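Local structure of tRNA threonylcarbamoyladenosine dehydratase (Escherichia coli, 4D79) at residues Gln163-Gln174 / Lys198-Ala209; Ser2-Arg10 / Ala24-His32. The protein catalyses the ATP-dependent dehydration of threonylcarbamoyladenosine at position 37 of tRNAs to its cyclic form and can accept sulfur from the desulfurase CsdA in vitro. One frame throughout, in Å; residues are numbered along the deposited sequence. Where two conformers were deposited one is given.

Interaction 1: residues Gln163-Gln174 / Lys198-Ala209. With K (potassium ion), chain I.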
loop_
_atom_site.group_PDB
_atom_site.type_symbol
_atom_site.label_atom_id
_atom_site.label_comp_id
_atom_site.label_asym_id
_atom_site.label_seq_id
_atom_site.Cartn_x
_atom_site.Cartn_y
_atom_site.Cartn_z
ATOM N N GLN B 163 10.915 2.184 -6.189
ATOM C CA GLN B 163 11.362 3.224 -7.117
ATOM C C GLN B 163 10.354 4.362 -7.283
ATOM O O GLN B 163 10.619 5.300 -8.041
ATOM C CB GLN B 163 11.691 2.600 -8.472
ATOM C CG GLN B 163 12.957 1.757 -8.462
ATOM C CD GLN B 163 13.406 1.334 -9.832
ATOM O OE1 GLN B 163 13.743 2.160 -10.695
ATOM N NE2 GLN B 163 13.403 0.025 -10.057
ATOM N N ILE B 164 9.258 4.349 -6.524
ATOM C CA ILE B 164 8.248 5.405 -6.584
ATOM C C ILE B 164 8.758 6.635 -5.848
ATOM O O ILE B 164 9.332 6.536 -4.769
ATOM C CB ILE B 164 6.923 4.887 -5.988
ATOM C CG1 ILE B 164 6.465 3.652 -6.752
ATOM C CG2 ILE B 164 5.859 5.979 -5.902
ATOM C CD1 ILE B 164 5.334 2.869 -6.101
ATOM N N GLN B 165 8.535 7.802 -6.426
ATOM C CA GLN B 165 8.990 9.050 -5.840
ATOM C C GLN B 165 8.111 10.177 -6.378
ATOM O O GLN B 165 7.217 9.965 -7.203
ATOM C CB GLN B 165 10.480 9.278 -6.101
ATOM C CG GLN B 165 10.910 8.971 -7.481
ATOM C CD GLN B 165 12.414 8.905 -7.624
ATOM O OE1 GLN B 165 13.093 9.920 -7.572
ATOM N NE2 GLN B 165 12.945 7.692 -7.754
ATOM N N VAL B 166 8.368 11.386 -5.889
ATOM C CA VAL B 166 7.592 12.577 -6.224
ATOM C C VAL B 166 8.527 13.593 -6.861
ATOM O O VAL B 166 9.581 13.908 -6.297
ATOM C CB VAL B 166 6.910 13.192 -4.981
ATOM C CG1 VAL B 166 5.969 14.323 -5.403
ATOM C CG2 VAL B 166 6.148 12.147 -4.199
ATOM N N THR B 167 8.123 14.138 -8.008
ATOM C CA THR B 167 8.895 15.182 -8.653
ATOM C C THR B 167 7.939 16.088 -9.441
ATOM O O THR B 167 6.728 15.853 -9.530
ATOM C CB THR B 167 9.985 14.557 -9.553
ATOM O OG1 THR B 167 10.987 15.528 -9.876
ATOM C CG2 THR B 167 9.407 14.015 -10.826
ATOM N N ASP B 168 8.497 17.134 -10.022
ATOM C CA ASP B 168 7.692 18.005 -10.857
ATOM C C ASP B 168 7.269 17.252 -12.108
ATOM O O ASP B 168 8.058 16.500 -12.693
ATOM C CB ASP B 168 8.465 19.244 -11.254
ATOM C CG ASP B 168 7.597 20.249 -11.986
ATOM O OD1 ASP B 168 6.935 21.060 -11.294
ATOM O OD2 ASP B 168 7.550 20.224 -13.242
ATOM N N LEU B 169 6.016 17.473 -12.513
ATOM C CA LEU B 169 5.437 16.759 -13.653
ATOM C C LEU B 169 6.308 16.867 -14.889
ATOM O O LEU B 169 6.348 15.931 -15.696
ATOM C CB LEU B 169 4.016 17.277 -13.932
ATOM C CG LEU B 169 3.290 16.709 -15.170
ATOM C CD1 LEU B 169 3.150 15.178 -15.080
ATOM C CD2 LEU B 169 1.899 17.406 -15.347
ATOM N N ALA B 170 7.040 17.975 -15.042
ATOM C CA ALA B 170 7.925 18.141 -16.190
ATOM C C ALA B 170 9.068 17.139 -16.233
ATOM O O ALA B 170 9.664 16.957 -17.310
ATOM C CB ALA B 170 8.545 19.531 -16.210
ATOM N N LYS B 171 9.439 16.565 -15.089
ATOM C CA LYS B 171 10.664 15.785 -14.941
ATOM C C LYS B 171 10.409 14.294 -14.757
ATOM O O LYS B 171 11.341 13.540 -14.476
ATOM C CB LYS B 171 11.518 16.339 -13.798
ATOM C CG LYS B 171 11.866 17.817 -14.008
ATOM C CD LYS B 171 12.979 18.339 -13.092
ATOM C CE LYS B 171 12.598 18.494 -11.632
ATOM N NZ LYS B 171 13.756 19.049 -10.853
ATOM N N THR B 172 9.186 13.833 -14.943
ATOM C CA THR B 172 8.940 12.410 -14.868
ATOM C C THR B 172 9.593 11.673 -16.050
ATOM O O THR B 172 9.771 12.220 -17.145
ATOM C CB THR B 172 7.437 12.141 -14.839
ATOM O OG1 THR B 172 6.865 12.484 -16.095
ATOM C CG2 THR B 172 6.767 12.938 -13.724
ATOM N N ILE B 173 9.962 10.415 -15.809
ATOM C CA ILE B 173 10.472 9.511 -16.831
ATOM C C ILE B 173 9.688 8.219 -16.806
ATOM O O ILE B 173 9.010 7.894 -15.825
ATOM C CB ILE B 173 11.964 9.171 -16.664
ATOM C CG1 ILE B 173 12.195 8.535 -15.271
ATOM C CG2 ILE B 173 12.812 10.422 -16.877
ATOM C CD1 ILE B 173 13.478 7.730 -15.165
ATOM N N GLN B 174 9.814 7.472 -17.907
ATOM C CA GLN B 174 9.261 6.123 -18.023
ATOM C C GLN B 174 7.787 6.104 -17.674
ATOM O O GLN B 174 7.312 5.269 -16.910
ATOM C CB GLN B 174 10.060 5.114 -17.191
ATOM C CG GLN B 174 11.389 4.744 -17.875
ATOM C CD GLN B 174 11.205 3.809 -19.069
ATOM O OE1 GLN B 174 10.163 3.196 -19.233
ATOM N NE2 GLN B 174 12.190 3.781 -19.956
ATOM N N LYS B 198 9.996 23.774 -15.084
ATOM C CA LYS B 198 9.044 23.091 -14.219
ATOM C C LYS B 198 7.647 23.551 -14.597
ATOM O O LYS B 198 7.455 24.664 -15.103
ATOM C CB LYS B 198 9.338 23.376 -12.759
ATOM C CG LYS B 198 10.633 22.747 -12.273
ATOM C CD LYS B 198 10.905 22.991 -10.786
ATOM C CE LYS B 198 12.156 22.244 -10.330
ATOM N NZ LYS B 198 12.279 22.112 -8.849
ATOM N N LEU B 199 6.690 22.652 -14.422
ATOM C CA LEU B 199 5.283 22.966 -14.587
ATOM C C LEU B 199 4.608 23.428 -13.299
ATOM O O LEU B 199 3.474 23.924 -13.352
ATOM C CB LEU B 199 4.546 21.744 -15.122
ATOM C CG LEU B 199 4.823 21.416 -16.587
ATOM C CD1 LEU B 199 4.331 19.998 -16.972
ATOM C CD2 LEU B 199 4.205 22.475 -17.521
ATOM N N GLY B 200 5.269 23.297 -12.155
ATOM C CA GLY B 200 4.632 23.631 -10.895
ATOM C C GLY B 200 3.525 22.669 -10.536
ATOM O O GLY B 200 2.498 23.082 -9.994
ATOM N N VAL B 201 3.689 21.394 -10.862
ATOM C CA VAL B 201 2.720 20.355 -10.523
ATOM C C VAL B 201 3.493 19.161 -9.951
ATOM O O VAL B 201 4.391 18.628 -10.608
ATOM C CB VAL B 201 1.888 19.913 -11.743
ATOM C CG1 VAL B 201 0.914 18.815 -11.350
ATOM C CG2 VAL B 201 1.107 21.092 -12.388
ATOM N N ASP B 202 3.113 18.705 -8.761
ATOM C CA ASP B 202 3.803 17.605 -8.087
ATOM C C ASP B 202 3.231 16.296 -8.602
ATOM O O ASP B 202 2.012 16.121 -8.622
ATOM C CB ASP B 202 3.650 17.606 -6.559
ATOM C CG ASP B 202 4.277 18.805 -5.878
ATOM O OD1 ASP B 202 5.124 19.482 -6.493
ATOM O OD2 ASP B 202 3.934 19.062 -4.681
ATOM N N CYS B 203 4.108 15.360 -8.971
ATOM C CA CYS B 203 3.680 14.140 -9.645
ATOM C C CYS B 203 4.357 12.907 -9.039
ATOM O O CYS B 203 5.586 12.848 -8.952
ATOM C CB CYS B 203 3.992 14.206 -11.130
ATOM S SG CYS B 203 3.263 12.806 -12.031
ATOM N N VAL B 204 3.552 11.916 -8.656
ATOM C CA VAL B 204 4.078 10.627 -8.227
ATOM C C VAL B 204 4.363 9.781 -9.470
ATOM O O VAL B 204 3.498 9.610 -10.335
ATOM C CB VAL B 204 3.084 9.903 -7.311
ATOM C CG1 VAL B 204 3.700 8.552 -6.826
ATOM C CG2 VAL B 204 2.654 10.787 -6.117
ATOM N N PHE B 205 5.574 9.261 -9.566
ATOM C CA PHE B 205 5.988 8.428 -10.688
ATOM C C PHE B 205 7.018 7.435 -10.173
ATOM O O PHE B 205 7.367 7.442 -8.997
ATOM C CB PHE B 205 6.578 9.282 -11.825
ATOM C CG PHE B 205 7.993 9.666 -11.574
ATOM C CD1 PHE B 205 8.304 10.558 -10.571
ATOM C CD2 PHE B 205 9.022 9.121 -12.314
ATOM C CE1 PHE B 205 9.634 10.888 -10.281
ATOM C CE2 PHE B 205 10.349 9.458 -12.032
ATOM C CZ PHE B 205 10.651 10.329 -11.020
ATOM N N SER B 206 7.486 6.560 -11.061
ATOM C CA SER B 206 8.535 5.614 -10.729
ATOM C C SER B 206 9.660 5.646 -11.752
ATOM O O SER B 206 9.416 5.794 -12.949
ATOM C CB SER B 206 7.951 4.232 -10.593
ATOM O OG SER B 206 8.998 3.294 -10.475
ATOM N N THR B 207 10.900 5.533 -11.275
ATOM C CA THR B 207 12.051 5.472 -12.168
ATOM C C THR B 207 12.171 4.134 -12.868
ATOM O O THR B 207 13.018 4.008 -13.745
ATOM C CB THR B 207 13.361 5.724 -11.427
ATOM O OG1 THR B 207 13.439 4.883 -10.273
ATOM C CG2 THR B 207 13.445 7.197 -10.995
ATOM N N GLU B 208 11.358 3.155 -12.490
ATOM C CA GLU B 208 11.422 1.831 -13.097
ATOM C C GLU B 208 11.008 1.886 -14.570
ATOM O O GLU B 208 10.033 2.551 -14.936
ATOM C CB GLU B 208 10.495 0.886 -12.315
ATOM C CG GLU B 208 10.436 -0.535 -12.846
ATOM C CD GLU B 208 9.339 -1.358 -12.179
ATOM O OE1 GLU B 208 8.727 -0.891 -11.187
ATOM O OE2 GLU B 208 9.036 -2.439 -12.716
ATOM N N ALA B 209 11.731 1.151 -15.410
ATOM C CA ALA B 209 11.371 1.056 -16.820
ATOM C C ALA B 209 10.076 0.263 -16.971
ATOM O O ALA B 209 9.849 -0.715 -16.263
ATOM C CB ALA B 209 12.495 0.388 -17.608
HETATM K K K I . 8.237 4.455 -14.593
HETATM O O HOH W 1 6.683 20.884 -8.641
HETATM O O HOH W 2 5.919 6.055 -13.571
#
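Phe-205 and Gln-165 meet on the Thr-167 and Cys-203 face of antiparallel strands 164-168 and 202-206. With CG between the backbone N and the carbonyl carbon (chi1 80°), the ring crosses Gln-165 obliquely, CE1 3.6 Å from Gln-165 CG. The loop after Asp-168 closes the hollow: Thr-172 CA lies over one ring face, toward its rim, and Ile-173 CG1 is 3.8 Å from Phe-205 CE2. On this sheet face Cys-203 SG fits between Leu-169 CD1 and Thr-172 CG2, 3.9 Å from each. On the face of Ile-164, Val-166 and Val-204, Ile-164 CG2 presses on Val-204 CG1 at a tight 3.5 Å. At one end the Asp-168 carboxylate plugs the 199-201 turn: OD2 takes Leu-199 N on its syn side (2.8 Å) and Ala-170 N in an Asx turn, OD1 Val-201 N from above the carboxylate plane and Gly-200 N weakly. At the other, potassium joins the segments through Gln-174 O (2.6 Å) and Ser-206 O (2.4 Å); Glu-208 O, a water and Gln-158 OE1 complete the site. Within this chain 164-168 is an edge strand, with 202-206 between it and 149-152; helix 242-266 packs on Ile-164 and Val-166, helix 176-189 on Leu-169 and Thr-172.

Interaction 2: residues Ser2-Arg10 / Ala24-His32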
loop_
_atom_site.group_PDB
_atom_site.type_symbol
_atom_site.label_atom_id
_atom_site.label_comp_id
_atom_site.label_asym_id
_atom_site.label_seq_id
_atom_site.Cartn_x
_atom_site.Cartn_y
_atom_site.Cartn_z
ATOM N N SER B 2 -14.683 22.867 11.154
ATOM C CA SER B 2 -13.948 22.485 12.355
ATOM C C SER B 2 -14.568 21.222 12.954
ATOM O O SER B 2 -15.784 21.123 13.079
ATOM C CB SER B 2 -13.941 23.627 13.367
ATOM O OG SER B 2 -13.260 23.250 14.549
ATOM N N VAL B 3 -13.734 20.224 13.239
ATOM C CA VAL B 3 -14.171 18.956 13.800
ATOM C C VAL B 3 -13.704 18.886 15.249
ATOM O O VAL B 3 -12.526 19.139 15.537
ATOM C CB VAL B 3 -13.629 17.789 12.943
ATOM C CG1 VAL B 3 -13.897 16.446 13.601
ATOM C CG2 VAL B 3 -14.282 17.832 11.576
ATOM N N VAL B 4 -14.616 18.542 16.152
ATOM C CA VAL B 4 -14.277 18.303 17.549
ATOM C C VAL B 4 -13.862 16.829 17.647
ATOM O O VAL B 4 -14.655 15.931 17.364
ATOM C CB VAL B 4 -15.463 18.619 18.479
ATOM C CG1 VAL B 4 -15.124 18.214 19.929
ATOM C CG2 VAL B 4 -15.816 20.091 18.417
ATOM N N ILE B 5 -12.636 16.573 18.086
ATOM C CA ILE B 5 -12.109 15.204 18.121
ATOM C C ILE B 5 -12.680 14.488 19.342
ATOM O O ILE B 5 -12.566 14.975 20.469
ATOM C CB ILE B 5 -10.569 15.222 18.125
ATOM C CG1 ILE B 5 -10.090 15.640 16.747
ATOM C CG2 ILE B 5 -9.948 13.840 18.512
ATOM C CD1 ILE B 5 -8.625 15.930 16.623
ATOM N N SER B 6 -13.407 13.396 19.100
ATOM C CA SER B 6 -14.026 12.597 20.152
ATOM C C SER B 6 -13.029 11.633 20.821
ATOM O O SER B 6 -11.915 11.371 20.341
ATOM C CB SER B 6 -15.196 11.791 19.601
ATOM O OG SER B 6 -14.716 10.758 18.738
ATOM N N ASP B 7 -13.474 11.054 21.934
ATOM C CA ASP B 7 -12.664 10.022 22.564
ATOM C C ASP B 7 -12.518 8.826 21.643
ATOM O O ASP B 7 -11.440 8.248 21.556
ATOM C CB ASP B 7 -13.286 9.578 23.891
ATOM C CG ASP B 7 -13.063 10.585 25.031
ATOM O OD1 ASP B 7 -12.174 11.464 24.947
ATOM O OD2 ASP B 7 -13.769 10.456 26.047
ATOM N N ALA B 8 -13.577 8.478 20.908
ATOM C CA ALA B 8 -13.487 7.388 19.934
ATOM C C ALA B 8 -12.474 7.683 18.830
ATOM O O ALA B 8 -11.724 6.795 18.420
ATOM C CB ALA B 8 -14.858 7.105 19.338
ATOM N N TRP B 9 -12.472 8.914 18.314
ATOM C CA TRP B 9 -11.482 9.341 17.340
ATOM C C TRP B 9 -10.071 9.178 17.882
ATOM O O TRP B 9 -9.161 8.739 17.156
ATOM C CB TRP B 9 -11.765 10.789 16.985
ATOM C CG TRP B 9 -11.078 11.350 15.771
ATOM C CD1 TRP B 9 -9.758 11.549 15.600
ATOM C CD2 TRP B 9 -11.719 11.817 14.599
ATOM N NE1 TRP B 9 -9.525 12.114 14.376
ATOM C CE2 TRP B 9 -10.721 12.287 13.739
ATOM C CE3 TRP B 9 -13.056 11.898 14.192
ATOM C CZ2 TRP B 9 -11.009 12.814 12.482
ATOM C CZ3 TRP B 9 -13.343 12.432 12.965
ATOM C CH2 TRP B 9 -12.327 12.891 12.123
ATOM N N ARG B 10 -9.843 9.573 19.135
ATOM C CA ARG B 10 -8.508 9.372 19.690
ATOM C C ARG B 10 -8.161 7.889 19.845
ATOM O O ARG B 10 -6.983 7.535 19.798
ATOM C CB ARG B 10 -8.337 10.099 21.016
ATOM C CG ARG B 10 -7.906 11.554 20.883
ATOM C CD ARG B 10 -7.552 12.141 22.261
ATOM N NE ARG B 10 -8.762 12.208 23.029
ATOM C CZ ARG B 10 -9.622 13.215 22.978
ATOM N NH1 ARG B 10 -9.402 14.288 22.228
ATOM N NH2 ARG B 10 -10.708 13.141 23.697
ATOM N N ALA B 24 -1.019 18.175 14.255
ATOM C CA ALA B 24 -1.354 17.500 13.021
ATOM C C ALA B 24 -2.665 16.725 13.140
ATOM O O ALA B 24 -3.435 16.662 12.176
ATOM C CB ALA B 24 -0.212 16.575 12.631
ATOM N N LEU B 25 -2.907 16.059 14.271
ATOM C CA LEU B 25 -4.159 15.311 14.387
ATOM C C LEU B 25 -5.358 16.229 14.143
ATOM O O LEU B 25 -6.321 15.853 13.466
ATOM C CB LEU B 25 -4.261 14.642 15.756
ATOM C CG LEU B 25 -5.446 13.677 15.922
ATOM C CD1 LEU B 25 -5.211 12.355 15.171
ATOM C CD2 LEU B 25 -5.727 13.391 17.413
ATOM N N GLN B 26 -5.331 17.411 14.722
ATOM C CA GLN B 26 -6.425 18.355 14.524
ATOM C C GLN B 26 -6.427 18.912 13.101
ATOM O O GLN B 26 -7.493 19.086 12.500
ATOM C CB GLN B 26 -6.349 19.487 15.555
ATOM C CG GLN B 26 -7.497 20.461 15.432
ATOM C CD GLN B 26 -8.817 19.899 15.865
ATOM O OE1 GLN B 26 -9.073 19.690 17.062
ATOM N NE2 GLN B 26 -9.636 19.560 14.899
ATOM N N LEU B 27 -5.245 19.186 12.543
ATOM C CA LEU B 27 -5.171 19.644 11.154
ATOM C C LEU B 27 -5.832 18.642 10.219
ATOM O O LEU B 27 -6.574 19.024 9.311
ATOM C CB LEU B 27 -3.708 19.848 10.741
ATOM C CG LEU B 27 -3.436 20.340 9.318
ATOM C CD1 LEU B 27 -3.896 21.802 9.152
ATOM C CD2 LEU B 27 -1.953 20.195 9.011
ATOM N N PHE B 28 -5.512 17.348 10.398
ATOM C CA PHE B 28 -6.103 16.303 9.582
ATOM C C PHE B 28 -7.612 16.219 9.800
ATOM O O PHE B 28 -8.388 16.059 8.833
ATOM C CB PHE B 28 -5.446 14.936 9.867
ATOM C CG PHE B 28 -3.944 14.866 9.593
ATOM C CD1 PHE B 28 -3.284 15.838 8.864
ATOM C CD2 PHE B 28 -3.189 13.779 10.082
ATOM C CE1 PHE B 28 -1.899 15.735 8.625
ATOM C CE2 PHE B 28 -1.816 13.691 9.835
ATOM C CZ PHE B 28 -1.181 14.672 9.110
ATOM N N ALA B 29 -8.056 16.294 11.053
ATOM C CA ALA B 29 -9.492 16.187 11.315
ATOM C C ALA B 29 -10.271 17.333 10.660
ATOM O O ALA B 29 -11.424 17.160 10.252
ATOM C CB ALA B 29 -9.755 16.155 12.819
ATOM N N ASP B 30 -9.651 18.494 10.550
ATOM C CA ASP B 30 -10.254 19.692 9.977
ATOM C C ASP B 30 -10.122 19.738 8.460
ATOM O O ASP B 30 -10.695 20.639 7.822
ATOM C CB ASP B 30 -9.572 20.938 10.538
ATOM C CG ASP B 30 -9.918 21.220 11.965
ATOM O OD1 ASP B 30 -10.955 20.738 12.405
ATOM O OD2 ASP B 30 -9.213 22.021 12.612
ATOM N N ALA B 31 -9.391 18.796 7.871
ATOM C CA ALA B 31 -9.091 18.854 6.443
ATOM C C ALA B 31 -10.207 18.232 5.630
ATOM O O ALA B 31 -10.941 17.358 6.090
ATOM C CB ALA B 31 -7.775 18.154 6.122
ATOM N N HIS B 32 -10.331 18.700 4.404
ATOM C CA HIS B 32 -11.263 18.130 3.445
ATOM C C HIS B 32 -10.445 17.840 2.199
ATOM O O HIS B 32 -9.991 18.775 1.525
ATOM C CB HIS B 32 -12.437 19.084 3.151
ATOM C CG HIS B 32 -13.529 18.438 2.353
ATOM N ND1 HIS B 32 -14.716 19.075 2.036
ATOM C CD2 HIS B 32 -13.602 17.202 1.794
ATOM C CE1 HIS B 32 -15.476 18.251 1.329
ATOM N NE2 HIS B 32 -14.824 17.101 1.176
HETATM O O HOH W 3 -12.307 22.629 8.822
HETATM O O HOH W 4 -11.013 18.804 18.766
HETATM O O HOH W 5 -7.383 13.272 12.860
#
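Val-3 and Asp-30 hold the N-terminal arm to the C-terminal part of helix 22-29. Before them, Ser-2 is poorly ordered, and its link through a water to Asp-30 O is weak at the Ser-2 N end. At Val-3 the grip becomes firm: its N reaches Asp-30 OD1 at 2.9 Å, nearly straight (170°) and almost in line with the C-O bond. Its carbonyl O takes Gln-26 NE2 at 3.0 Å, in the carbonyl plane, while its CG2 rests against Ala-29 O. The bend at chi2 (71°) in Gln-26 brings its amide back to the arm; OE1 accepts from a water that in turn accepts from Ile-5 N. An alanine in place of Gln-26 would probably leave Val-3 O without this donor and break the water link to Ile-5, giving the arm more freedom to move. Ile-5 slides alongside Gln-26 in the opposite direction and sets CD1 3.9 Å from Leu-25 CD2 and 4.0 Å from Ala-29 CB. Ser-6 then caps helix 7-20, its OG accepting from Trp-9 N at 2.9 Å. The Trp-9 indole carries Ile-5 CG1 over one face, brings CZ2 to 3.6 Å from Ala-29 CB, and sends NE1 to a water in the ring plane that donates to Leu-25 O. Arg-10, salt-bridged to Asp-7, only grazes Leu-25. This is an extended arm with an N-capped helix start, packed by small apolar side chains and side-chain-to-backbone bonds on the helix that leads into strand 32-36 of the Rossmann-type ThiF fold.

How the interactions relate
From the N terminus, interaction 2 comes first: the chain runs through helix 7-20 and into helix 22-29, where 24-32 meets the arm 2-10 and closes a short, almost wholly helical loop. Strand 32-36 follows, and the chain builds the parallel part of the sheet before interaction 1 opens at 163. That second loop holds helix 176-189 and closes when 198-209 returns beside 163-174. The two loops lie in series, neither nested nor crossed, with centres about 32 Å apart on opposite sides of the chain's centre. Interaction 2 ties down the N-terminal helices, interaction 1 the antiparallel sheet edge with its potassium site; helix 242-266 touches segments of both.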